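PDB 1H4V: histidine--tRNA ligase from Thermus thermophilus, which catalyses the ATP-dependent attachment of L-histidine to its cognate tRNA(His), releasing AMP and diphosphate. Local coordinates for residues T41-E46 with A107-R112; E81-M86 with D289-L294; G382-D387 with G392-K397; T401-R406 with P413-Q418. All blocks are in the same frame, centred on the assembly; numbering follows the deposited sequence.

Interaction 1. Residues T41-E46 with A107-R112; sequences TPIFEE and AGPMFR
I43 meets segment 107-112 with two branches, each finding its own partner. At the end of its longer branch, CD1 lies 3.8 Å from CG of the P109 ring, the two side chains crossing at about a right angle. The shorter branch turns to the aromatic residue two positions on, where I43 CG2 sits 3.8 Å from F111 CE2 and 4.2 Å from F111 CZ, so that a single methyl covers one corner of the ring obliquely. The split follows from the first torsion of I43: CG2 is anti to the backbone N while CG1 lies beside that nitrogen (chi1 -65°), and the two branches reach different partners. F111 has its CB directed toward the 41-46 segment, and CE2 and CZ of its ring are the atoms that touch. All of this is apolar, and the backbones stay well apart, with the CA atoms of I43 and P109 7.7 Å from each other.

By sequence, T41-E46 carries the proline of class II motif 1 at P42, and F111 and R112 begin the FRxE signature of motif 2, so the contact brings together two hallmark elements of the class II catalytic domain. Between them stands R79, which bonds through its backbone to both I43 and F111 and through NH1 to P109 O. The second subunit closes over the same residues: its F111 packs on I43, its I43 on F111, and its Q123 accepts a hydrogen bond from I43 N through OE1. Farther out, E45 OE1 is held in a salt bridge by R88 NE.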
loop_
_atom_site.group_PDB
_atom_site.type_symbol
_atom_site.label_atom_id
_atom_site.label_comp_id
_atom_site.label_asym_id
_atom_site.label_seq_id
_atom_site.Cartn_x
_atom_site.Cartn_y
_atom_site.Cartn_z
ATOM N N THR A 41 -9.676 2.471 0.574
ATOM C CA THR A 41 -10.520 3.244 -0.330
ATOM C C THR A 41 -9.697 3.705 -1.519
ATOM O O THR A 41 -8.468 3.590 -1.517
ATOM C CB THR A 41 -11.114 4.486 0.359
ATOM O OG1 THR A 41 -10.063 5.387 0.733
ATOM C CG2 THR A 41 -11.885 4.080 1.591
ATOM N N PRO A 42 -10.363 4.229 -2.560
ATOM C CA PRO A 42 -9.627 4.694 -3.739
ATOM C C PRO A 42 -8.762 5.923 -3.477
ATOM O O PRO A 42 -8.982 6.670 -2.523
ATOM C CB PRO A 42 -10.741 4.978 -4.746
ATOM C CG PRO A 42 -11.779 3.965 -4.381
ATOM C CD PRO A 42 -11.797 4.093 -2.872
ATOM N N ILE A 43 -7.769 6.119 -4.335
ATOM C CA ILE A 43 -6.874 7.260 -4.226
ATOM C C ILE A 43 -7.635 8.572 -4.482
ATOM O O ILE A 43 -7.310 9.608 -3.916
ATOM C CB ILE A 43 -5.718 7.124 -5.231
ATOM C CG1 ILE A 43 -4.850 5.907 -4.865
ATOM C CG2 ILE A 43 -4.924 8.403 -5.285
ATOM C CD1 ILE A 43 -4.101 6.009 -3.535
ATOM N N PHE A 44 -8.642 8.529 -5.347
ATOM C CA PHE A 44 -9.438 9.722 -5.628
ATOM C C PHE A 44 -10.925 9.417 -5.558
ATOM O O PHE A 44 -11.344 8.265 -5.690
ATOM C CB PHE A 44 -9.087 10.328 -7.000
ATOM C CG PHE A 44 -9.258 9.387 -8.169
ATOM C CD1 PHE A 44 -10.517 8.932 -8.546
ATOM C CD2 PHE A 44 -8.153 8.984 -8.913
ATOM C CE1 PHE A 44 -10.677 8.084 -9.653
ATOM C CE2 PHE A 44 -8.300 8.137 -10.020
ATOM C CZ PHE A 44 -9.570 7.686 -10.389
ATOM N N GLU A 45 -11.715 10.460 -5.339
ATOM C CA GLU A 45 -13.168 10.336 -5.239
ATOM C C GLU A 45 -13.838 11.599 -5.752
ATOM O O GLU A 45 -13.167 12.576 -6.116
ATOM C CB GLU A 45 -13.581 10.123 -3.779
ATOM C CG GLU A 45 -12.860 8.982 -3.126
ATOM C CD GLU A 45 -13.735 8.192 -2.190
ATOM O OE1 GLU A 45 -14.969 8.179 -2.388
ATOM O OE2 GLU A 45 -13.181 7.562 -1.270
ATOM N N GLU A 46 -15.164 11.579 -5.784
ATOM C CA GLU A 46 -15.893 12.757 -6.222
ATOM C C GLU A 46 -15.569 13.830 -5.201
ATOM O O GLU A 46 -15.581 13.582 -3.996
ATOM C CB GLU A 46 -17.396 12.515 -6.225
ATOM C CG GLU A 46 -17.888 11.602 -7.298
ATOM C CD GLU A 46 -19.382 11.744 -7.476
ATOM O OE1 GLU A 46 -19.832 12.888 -7.731
ATOM O OE2 GLU A 46 -20.103 10.725 -7.354
ATOM N N ALA A 107 -4.606 2.400 6.134
ATOM C CA ALA A 107 -3.307 3.024 6.054
ATOM C C ALA A 107 -3.123 3.333 4.581
ATOM O O ALA A 107 -3.417 2.499 3.727
ATOM C CB ALA A 107 -2.230 2.069 6.536
ATOM N N GLY A 108 -2.656 4.531 4.268
ATOM C CA GLY A 108 -2.454 4.852 2.871
ATOM C C GLY A 108 -2.026 6.280 2.627
ATOM O O GLY A 108 -1.928 7.069 3.554
ATOM N N PRO A 109 -1.754 6.640 1.374
ATOM C CA PRO A 109 -1.333 8.009 1.072
ATOM C C PRO A 109 -2.464 9.038 1.101
ATOM O O PRO A 109 -3.619 8.708 0.833
ATOM C CB PRO A 109 -0.716 7.870 -0.317
ATOM C CG PRO A 109 -1.523 6.798 -0.923
ATOM C CD PRO A 109 -1.591 5.774 0.194
ATOM N N MET A 110 -2.108 10.271 1.455
ATOM C CA MET A 110 -3.029 11.396 1.486
ATOM C C MET A 110 -2.327 12.477 0.668
ATOM O O MET A 110 -1.106 12.463 0.499
ATOM C CB MET A 110 -3.259 11.927 2.896
ATOM C CG MET A 110 -3.866 10.939 3.853
ATOM S SD MET A 110 -5.519 10.441 3.390
ATOM C CE MET A 110 -5.778 8.952 4.455
ATOM N N PHE A 111 -3.109 13.422 0.175
ATOM C CA PHE A 111 -2.588 14.469 -0.683
ATOM C C PHE A 111 -3.017 15.838 -0.212
ATOM O O PHE A 111 -4.189 16.106 0.015
ATOM C CB PHE A 111 -3.042 14.152 -2.102
ATOM C CG PHE A 111 -2.623 12.787 -2.543
ATOM C CD1 PHE A 111 -1.336 12.574 -3.037
ATOM C CD2 PHE A 111 -3.472 11.697 -2.379
ATOM C CE1 PHE A 111 -0.897 11.289 -3.366
ATOM C CE2 PHE A 111 -3.049 10.407 -2.701
ATOM C CZ PHE A 111 -1.757 10.201 -3.194
ATOM N N ARG A 112 -2.017 16.693 -0.076
ATOM C CA ARG A 112 -2.146 18.062 0.420
ATOM C C ARG A 112 -1.479 18.939 -0.645
ATOM O O ARG A 112 -0.351 18.681 -1.039
ATOM C CB ARG A 112 -1.363 18.157 1.737
ATOM C CG ARG A 112 -1.673 19.329 2.646
ATOM C CD ARG A 112 -1.150 19.026 4.063
ATOM N NE ARG A 112 0.316 19.006 4.128
ATOM C CZ ARG A 112 1.011 18.354 5.067
ATOM N NH1 ARG A 112 0.383 17.658 6.015
ATOM N NH2 ARG A 112 2.336 18.406 5.099
#

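Interaction 2. Residues E81-M86 with D289-L294; sequences EGTAAM and DGLSEL
The CA atoms of A84 and L291 lie 7.3 Å apart where the first turn of the helix starting at T83 faces the short helix 291-294, which has G290 as its N-cap. One methyl carries nearly all of the meeting. L291 CD2 sits 3.7 Å from T83 CG2 and 4.0 Å from A84 CA, while the methyl of A84, its CB, is 4.5 Å from the same L291 CD2. The leucine thus rests between two successive residues of the opposing helix, touching a side-chain methyl and a backbone carbon. With L291 CG anti to the backbone N (chi1 176°), the side chain stretches out from its short helix to get there. T83 answers with its carbon branch: CG2 stands anti to the backbone N, and OG1 falls beside that nitrogen.

The turn that offers T83 and A84 is capped by E81, which precedes it. A84 N donates to E81 OE2 over 2.7 Å at 155°, meeting the oxygen almost along its C-O bond, a capping interaction for the start of helix 83-92. The other carboxylate oxygen of E81 is in a salt bridge with K52 NZ. L291 also reaches V87 one turn farther along helix 83-92, and T83 packs on Y288, N128 and E130. The contact joins the two parts of the sequence that make up the catalytic domain, 1-171 and 229-320. Since methyl contacts are not directional, L291 gives the pairing close fit alone, whereas the short bond to E81 probably does more to orient the helix start.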
loop_
_atom_site.group_PDB
_atom_site.type_symbol
_atom_site.label_atom_id
_atom_site.label_comp_id
_atom_site.label_asym_id
_atom_site.label_seq_id
_atom_site.Cartn_x
_atom_site.Cartn_y
_atom_site.Cartn_z
ATOM N N GLU A 81 -7.934 13.209 3.195
ATOM C CA GLU A 81 -8.165 12.709 4.552
ATOM C C GLU A 81 -8.763 11.314 4.445
ATOM O O GLU A 81 -9.185 10.895 3.373
ATOM C CB GLU A 81 -9.160 13.606 5.298
ATOM C CG GLU A 81 -10.551 13.588 4.677
ATOM C CD GLU A 81 -11.635 14.037 5.640
ATOM O OE1 GLU A 81 -11.549 15.178 6.143
ATOM O OE2 GLU A 81 -12.574 13.247 5.897
ATOM N N GLY A 82 -8.832 10.610 5.565
ATOM C CA GLY A 82 -9.385 9.272 5.535
ATOM C C GLY A 82 -10.817 9.114 6.005
ATOM O O GLY A 82 -11.563 8.307 5.440
ATOM N N THR A 83 -11.204 9.888 7.017
ATOM C CA THR A 83 -12.542 9.790 7.613
ATOM C C THR A 83 -13.730 9.849 6.665
ATOM O O THR A 83 -14.553 8.937 6.670
ATOM C CB THR A 83 -12.752 10.851 8.723
ATOM O OG1 THR A 83 -11.654 10.804 9.646
ATOM C CG2 THR A 83 -14.052 10.561 9.494
ATOM N N ALA A 84 -13.830 10.907 5.860
ATOM C CA ALA A 84 -14.945 11.029 4.925
ATOM C C ALA A 84 -15.018 9.841 3.963
ATOM O O ALA A 84 -16.106 9.367 3.638
ATOM C CB ALA A 84 -14.847 12.332 4.138
ATOM N N ALA A 85 -13.863 9.368 3.508
ATOM C CA ALA A 85 -13.809 8.230 2.587
ATOM C C ALA A 85 -14.320 6.962 3.262
ATOM O O ALA A 85 -15.015 6.158 2.646
ATOM C CB ALA A 85 -12.386 8.015 2.102
ATOM N N MET A 86 -13.973 6.785 4.530
ATOM C CA MET A 86 -14.407 5.605 5.275
ATOM C C MET A 86 -15.898 5.659 5.548
ATOM O O MET A 86 -16.581 4.645 5.412
ATOM C CB MET A 86 -13.597 5.473 6.570
ATOM C CG MET A 86 -12.136 5.180 6.250
ATOM S SD MET A 86 -10.962 5.414 7.569
ATOM C CE MET A 86 -11.122 3.814 8.412
ATOM N N ASP A 289 -20.273 13.102 14.765
ATOM C CA ASP A 289 -21.614 12.634 14.440
ATOM C C ASP A 289 -22.391 13.180 13.230
ATOM O O ASP A 289 -23.274 12.490 12.725
ATOM C CB ASP A 289 -22.475 12.732 15.704
ATOM C CG ASP A 289 -21.900 11.904 16.860
ATOM O OD1 ASP A 289 -22.413 12.016 17.992
ATOM O OD2 ASP A 289 -20.930 11.143 16.630
ATOM N N GLY A 290 -22.081 14.375 12.740
ATOM C CA GLY A 290 -22.837 14.889 11.603
ATOM C C GLY A 290 -22.254 14.753 10.198
ATOM O O GLY A 290 -22.819 15.274 9.234
ATOM N N LEU A 291 -21.139 14.042 10.063
ATOM C CA LEU A 291 -20.494 13.884 8.767
ATOM C C LEU A 291 -21.278 13.015 7.784
ATOM O O LEU A 291 -21.310 13.300 6.583
ATOM C CB LEU A 291 -19.073 13.322 8.952
ATOM C CG LEU A 291 -18.275 12.994 7.687
ATOM C CD1 LEU A 291 -18.015 14.250 6.886
ATOM C CD2 LEU A 291 -16.968 12.351 8.083
ATOM N N SER A 292 -21.908 11.959 8.284
ATOM C CA SER A 292 -22.679 11.065 7.427
ATOM C C SER A 292 -23.809 11.794 6.700
ATOM O O SER A 292 -23.965 11.666 5.487
ATOM C CB SER A 292 -23.256 9.919 8.254
ATOM O OG SER A 292 -23.999 9.035 7.432
ATOM N N GLU A 293 -24.607 12.548 7.447
ATOM C CA GLU A 293 -25.717 13.293 6.855
ATOM C C GLU A 293 -25.191 14.291 5.834
ATOM O O GLU A 293 -25.831 14.566 4.818
ATOM C CB GLU A 293 -26.515 14.003 7.956
ATOM C CG GLU A 293 -27.464 13.062 8.697
ATOM C CD GLU A 293 -27.786 13.515 10.111
ATOM O OE1 GLU A 293 -26.912 13.373 11.000
ATOM O OE2 GLU A 293 -28.916 14.009 10.340
ATOM N N LEU A 294 -24.002 14.810 6.105
ATOM C CA LEU A 294 -23.351 15.773 5.232
ATOM C C LEU A 294 -23.093 15.135 3.863
ATOM O O LEU A 294 -23.095 15.816 2.839
ATOM C CB LEU A 294 -22.037 16.221 5.889
ATOM C CG LEU A 294 -21.124 17.280 5.281
ATOM C CD1 LEU A 294 -20.506 16.742 4.010
ATOM C CD2 LEU A 294 -21.906 18.558 5.020
#

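Interaction 3. Residues G382-D387 with G392-K397; sequences GFLGED and GEVTLK
L384 holds CG beside its backbone N (chi1 -70°), and V394 keeps CG2 beside its own N, with CG1 anti to it; L384 CD2 is then 4.0 Å from V394 CG2. The same leucine methyl lies 3.7 Å from E393 O. Farther along the pair, F383 and T395 share one face of the sheet, and L396 occupies the other, where its CD2 approaches G382 CA.

Strands 382-384 and 393-397 run antiparallel, their axes 4.8 Å apart at closest and inclined at 148°. They are neighbouring strands of the mixed sheet in the anticodon-binding domain, connected by the short helix 386-391, which ends in a Schellman motif at G392. L384 packs on A340 and A344, and V394 on L347, of helix 338-351, while F383 packs on P366 and L370 of helix 366-375. T395 OG1 turns to E388 and R406.

F383 and T395 form the hydrogen-bonded pair: F383 N donates to T395 O over 2.9 Å at 153°, in the carbonyl plane. The return bond, T395 N to F383 O, is weak at 3.4 Å. T395 O does further work, taking a CA-H contact from G382 CA at 3.3 Å and lying at the edge of the F383 ring. One carbonyl therefore carries most of the polar pairing, and toward L384 the strands part and methyl packing takes over.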
loop_
_atom_site.group_PDB
_atom_site.type_symbol
_atom_site.label_atom_id
_atom_site.label_comp_id
_atom_site.label_asym_id
_atom_site.label_seq_id
_atom_site.Cartn_x
_atom_site.Cartn_y
_atom_site.Cartn_z
ATOM N N GLY A 382 28.920 -19.566 -2.545
ATOM C CA GLY A 382 28.991 -20.749 -3.382
ATOM C C GLY A 382 29.968 -20.501 -4.509
ATOM O O GLY A 382 30.086 -19.378 -5.005
ATOM N N PHE A 383 30.681 -21.536 -4.922
ATOM C CA PHE A 383 31.638 -21.368 -5.995
ATOM C C PHE A 383 31.430 -22.373 -7.105
ATOM O O PHE A 383 31.294 -23.573 -6.858
ATOM C CB PHE A 383 33.067 -21.466 -5.454
ATOM C CG PHE A 383 33.389 -20.422 -4.434
ATOM C CD1 PHE A 383 32.972 -20.569 -3.115
ATOM C CD2 PHE A 383 34.077 -19.265 -4.797
ATOM C CE1 PHE A 383 33.234 -19.578 -2.171
ATOM C CE2 PHE A 383 34.345 -18.265 -3.856
ATOM C CZ PHE A 383 33.924 -18.423 -2.546
ATOM N N LEU A 384 31.392 -21.865 -8.331
ATOM C CA LEU A 384 31.206 -22.706 -9.502
ATOM C C LEU A 384 32.304 -22.449 -10.528
ATOM O O LEU A 384 32.398 -21.368 -11.113
ATOM C CB LEU A 384 29.844 -22.447 -10.140
ATOM C CG LEU A 384 28.591 -22.896 -9.395
ATOM C CD1 LEU A 384 27.367 -22.386 -10.149
ATOM C CD2 LEU A 384 28.551 -24.411 -9.301
ATOM N N GLY A 385 33.139 -23.455 -10.728
ATOM C CA GLY A 385 34.214 -23.339 -11.683
ATOM C C GLY A 385 34.205 -24.548 -12.591
ATOM O O GLY A 385 33.318 -25.407 -12.506
ATOM N N GLU A 386 35.209 -24.614 -13.458
ATOM C CA GLU A 386 35.351 -25.707 -14.402
ATOM C C GLU A 386 35.253 -27.055 -13.697
ATOM O O GLU A 386 34.550 -27.952 -14.162
ATOM C CB GLU A 386 36.693 -25.581 -15.109
ATOM C CG GLU A 386 36.822 -26.417 -16.353
ATOM C CD GLU A 386 38.148 -26.202 -17.044
ATOM O OE1 GLU A 386 38.287 -26.662 -18.196
ATOM O OE2 GLU A 386 39.054 -25.581 -16.436
ATOM N N ASP A 387 35.941 -27.183 -12.566
ATOM C CA ASP A 387 35.942 -28.424 -11.800
ATOM C C ASP A 387 34.551 -28.845 -11.313
ATOM O O ASP A 387 34.128 -29.979 -11.544
ATOM C CB ASP A 387 36.895 -28.311 -10.599
ATOM C CG ASP A 387 38.332 -27.985 -11.011
ATOM O OD1 ASP A 387 38.580 -26.853 -11.492
ATOM O OD2 ASP A 387 39.213 -28.861 -10.855
ATOM N N GLY A 392 29.399 -31.741 -11.810
ATOM C CA GLY A 392 28.004 -31.524 -11.457
ATOM C C GLY A 392 27.891 -31.346 -9.952
ATOM O O GLY A 392 26.997 -31.893 -9.308
ATOM N N GLU A 393 28.817 -30.573 -9.393
ATOM C CA GLU A 393 28.863 -30.318 -7.962
ATOM C C GLU A 393 28.963 -28.828 -7.672
ATOM O O GLU A 393 28.933 -28.000 -8.583
ATOM C CB GLU A 393 30.070 -31.034 -7.346
ATOM C CG GLU A 393 30.029 -32.538 -7.505
ATOM C CD GLU A 393 31.308 -33.220 -7.053
ATOM O OE1 GLU A 393 31.349 -34.467 -7.077
ATOM O OE2 GLU A 393 32.272 -32.517 -6.678
ATOM N N VAL A 394 29.095 -28.501 -6.389
ATOM C CA VAL A 394 29.201 -27.119 -5.935
ATOM C C VAL A 394 30.046 -27.080 -4.674
ATOM O O VAL A 394 30.117 -28.062 -3.927
ATOM C CB VAL A 394 27.816 -26.535 -5.580
ATOM C CG1 VAL A 394 27.914 -25.035 -5.387
ATOM C CG2 VAL A 394 26.820 -26.878 -6.666
ATOM N N THR A 395 30.685 -25.942 -4.437
ATOM C CA THR A 395 31.496 -25.769 -3.249
ATOM C C THR A 395 30.773 -24.733 -2.421
ATOM O O THR A 395 30.431 -23.662 -2.919
ATOM C CB THR A 395 32.913 -25.263 -3.595
ATOM O OG1 THR A 395 33.630 -26.304 -4.268
ATOM C CG2 THR A 395 33.674 -24.866 -2.340
ATOM N N LEU A 396 30.515 -25.062 -1.163
ATOM C CA LEU A 396 29.829 -24.142 -0.271
ATOM C C LEU A 396 30.729 -23.778 0.899
ATOM O O LEU A 396 31.554 -24.576 1.339
ATOM C CB LEU A 396 28.525 -24.765 0.248
ATOM C CG LEU A 396 27.416 -25.054 -0.777
ATOM C CD1 LEU A 396 26.220 -25.697 -0.072
ATOM C CD2 LEU A 396 27.003 -23.764 -1.481
ATOM N N LYS A 397 30.574 -22.559 1.395
ATOM C CA LYS A 397 31.368 -22.110 2.515
ATOM C C LYS A 397 30.502 -21.309 3.467
ATOM O O LYS A 397 30.034 -20.226 3.120
ATOM C CB LYS A 397 32.533 -21.243 2.034
ATOM C CG LYS A 397 33.472 -20.813 3.150
ATOM C CD LYS A 397 34.546 -19.866 2.637
ATOM C CE LYS A 397 35.660 -19.698 3.655
ATOM N NZ LYS A 397 36.304 -21.016 3.939
#

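Interaction 4. Residues T401-R406 with P413-Q418; sequences TGEQVR and PGYLLQ
Y415 OH is met from 401-406 by two side chains: E403 OE1 lies 3.4 Å from it and the methyl V405 CG1 3.7 Å. This is the surface of the anticodon-binding domain, where the outer strand 404-408 of the mixed sheet faces the C-terminal helix 412-419. The Y415 side chain leaves that helix with CG anti to the backbone N (chi1 177°), which carries the ring across to the strand, the CA atoms of V405 and Y415 being 10.2 Å apart.

E403 arrives from the opposite direction on an extended chain, its carboxylate plane turned 54° from that of the phenol ring. V405 runs alongside the tyrosine in the opposing sense, resting CG1 3.9 Å from CZ and 4.2 Å from CE2, an oblique approach to the hydroxyl-bearing end of the ring. That methyl occupies the crowded place between backbone N and carbonyl carbon. Behind the pair, L396 of the adjoining strand packs on both V405 and Y415, and F380 also meets the tyrosine. Replacing Y415 with an alanine would probably open a gap beside V405 CG1 and L396, and leave the E403 carboxylate without its hydroxyl neighbour.

Strand 404-408 pairs with 393-398 as a hairpin, and the turn between them passes through G402, whose O is bonded by K397 NZ. On the helix, L417 N bonds to P413 O, so Y415 sits within a regular turn. In the turn between the strands, E403 N gives a weak bond to T401 OG1, 3.4 Å long and 162° at the hydrogen.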
loop_
_atom_site.group_PDB
_atom_site.type_symbol
_atom_site.label_atom_id
_atom_site.label_comp_id
_atom_site.label_asym_id
_atom_site.label_seq_id
_atom_site.Cartn_x
_atom_site.Cartn_y
_atom_site.Cartn_z
ATOM N N THR A 401 31.372 -19.513 9.953
ATOM C CA THR A 401 32.292 -20.464 10.568
ATOM C C THR A 401 33.463 -20.891 9.683
ATOM O O THR A 401 34.357 -21.604 10.139
ATOM C CB THR A 401 31.554 -21.733 11.027
ATOM O OG1 THR A 401 31.193 -22.520 9.882
ATOM C CG2 THR A 401 30.296 -21.362 11.818
ATOM N N GLY A 402 33.457 -20.464 8.422
ATOM C CA GLY A 402 34.536 -20.819 7.515
ATOM C C GLY A 402 34.471 -22.230 6.963
ATOM O O GLY A 402 35.232 -22.583 6.062
ATOM N N GLU A 403 33.568 -23.043 7.500
ATOM C CA GLU A 403 33.411 -24.418 7.045
ATOM C C GLU A 403 33.112 -24.482 5.538
ATOM O O GLU A 403 32.139 -23.889 5.067
ATOM C CB GLU A 403 32.273 -25.101 7.814
ATOM C CG GLU A 403 31.907 -26.458 7.233
ATOM C CD GLU A 403 30.650 -27.047 7.835
ATOM O OE1 GLU A 403 29.605 -26.356 7.842
ATOM O OE2 GLU A 403 30.705 -28.207 8.294
ATOM N N GLN A 404 33.944 -25.211 4.795
ATOM C CA GLN A 404 33.770 -25.348 3.356
ATOM C C GLN A 404 33.531 -26.794 2.953
ATOM O O GLN A 404 34.286 -27.689 3.330
ATOM C CB GLN A 404 34.995 -24.808 2.618
ATOM C CG GLN A 404 34.826 -24.780 1.109
ATOM C CD GLN A 404 36.042 -24.239 0.386
ATOM O OE1 GLN A 404 36.513 -23.140 0.674
ATOM N NE2 GLN A 404 36.557 -25.008 -0.559
ATOM N N VAL A 405 32.480 -27.017 2.173
ATOM C CA VAL A 405 32.128 -28.361 1.740
ATOM C C VAL A 405 31.876 -28.462 0.236
ATOM O O VAL A 405 31.501 -27.486 -0.416
ATOM C CB VAL A 405 30.870 -28.844 2.472
ATOM C CG1 VAL A 405 29.683 -27.959 2.083
ATOM C CG2 VAL A 405 30.596 -30.303 2.132
ATOM N N ARG A 406 32.086 -29.657 -0.304
ATOM C CA ARG A 406 31.877 -29.914 -1.720
ATOM C C ARG A 406 30.736 -30.919 -1.840
ATOM O O ARG A 406 30.853 -32.052 -1.398
ATOM C CB ARG A 406 33.154 -30.489 -2.342
ATOM C CG ARG A 406 33.003 -30.938 -3.780
ATOM C CD ARG A 406 32.727 -29.767 -4.698
ATOM N NE ARG A 406 33.956 -29.123 -5.166
ATOM C CZ ARG A 406 34.698 -29.561 -6.182
ATOM N NH1 ARG A 406 34.348 -30.652 -6.855
ATOM N NH2 ARG A 406 35.795 -28.901 -6.531
ATOM N N PRO A 413 19.994 -28.089 -1.939
ATOM C CA PRO A 413 18.775 -27.608 -1.270
ATOM C C PRO A 413 18.645 -28.186 0.143
ATOM O O PRO A 413 18.470 -27.458 1.123
ATOM C CB PRO A 413 17.652 -28.110 -2.180
ATOM C CG PRO A 413 18.302 -28.221 -3.517
ATOM C CD PRO A 413 19.662 -28.799 -3.187
ATOM N N GLY A 414 18.736 -29.509 0.230
ATOM C CA GLY A 414 18.611 -30.178 1.508
ATOM C C GLY A 414 19.658 -29.749 2.506
ATOM O O GLY A 414 19.345 -29.469 3.660
ATOM N N TYR A 415 20.906 -29.694 2.063
ATOM C CA TYR A 415 22.004 -29.307 2.932
ATOM C C TYR A 415 21.807 -27.898 3.491
ATOM O O TYR A 415 21.970 -27.664 4.695
ATOM C CB TYR A 415 23.315 -29.373 2.157
ATOM C CG TYR A 415 24.507 -28.919 2.955
ATOM C CD1 TYR A 415 25.245 -29.825 3.730
ATOM C CD2 TYR A 415 24.881 -27.576 2.971
ATOM C CE1 TYR A 415 26.328 -29.395 4.503
ATOM C CE2 TYR A 415 25.955 -27.134 3.736
ATOM C CZ TYR A 415 26.675 -28.042 4.496
ATOM O OH TYR A 415 27.743 -27.593 5.239
ATOM N N LEU A 416 21.469 -26.960 2.610
ATOM C CA LEU A 416 21.266 -25.572 3.013
ATOM C C LEU A 416 20.107 -25.441 3.991
ATOM O O LEU A 416 20.179 -24.661 4.940
ATOM C CB LEU A 416 21.012 -24.693 1.788
ATOM C CG LEU A 416 22.196 -24.449 0.850
ATOM C CD1 LEU A 416 21.689 -23.944 -0.475
ATOM C CD2 LEU A 416 23.159 -23.446 1.469
ATOM N N LEU A 417 19.047 -26.212 3.761
ATOM C CA LEU A 417 17.875 -26.172 4.633
ATOM C C LEU A 417 18.178 -26.739 6.018
ATOM O O LEU A 417 17.705 -26.222 7.025
ATOM C CB LEU A 417 16.713 -26.942 4.002
ATOM C CG LEU A 417 15.398 -26.161 3.917
ATOM C CD1 LEU A 417 14.860 -25.881 5.315
ATOM C CD2 LEU A 417 15.637 -24.854 3.159
ATOM N N GLN A 418 18.967 -27.805 6.065
ATOM C CA GLN A 418 19.343 -28.417 7.332
ATOM C C GLN A 418 20.238 -27.461 8.112
ATOM O O GLN A 418 20.209 -27.427 9.340
ATOM C CB GLN A 418 20.092 -29.726 7.076
ATOM C CG GLN A 418 20.804 -30.310 8.290
ATOM C CD GLN A 418 19.848 -30.783 9.373
ATOM O OE1 GLN A 418 18.977 -31.626 9.130
ATOM N NE2 GLN A 418 20.012 -30.247 10.580
#

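How the interactions relate
The four contacts fall into two clusters, one in each main domain. Interactions 1 and 2 belong to the catalytic domain, their centres 14 Å apart, and they touch: E45 OE2 lies 3.5 Å from A85 CB, and M110 SD comes equally near E81 C. Interactions 3 and 4 share the sheet of the anticodon-binding domain, with centres 12 Å apart; a salt bridge of 2.8 Å from R406 NH1 to E393 OE2 ties them. The clusters are remote from each other, the centres of interactions 2 and 3 standing about 63 Å apart on opposite sides of the chain's centre. Interaction 1 alone involves the second subunit, and the model holds no bound substrate.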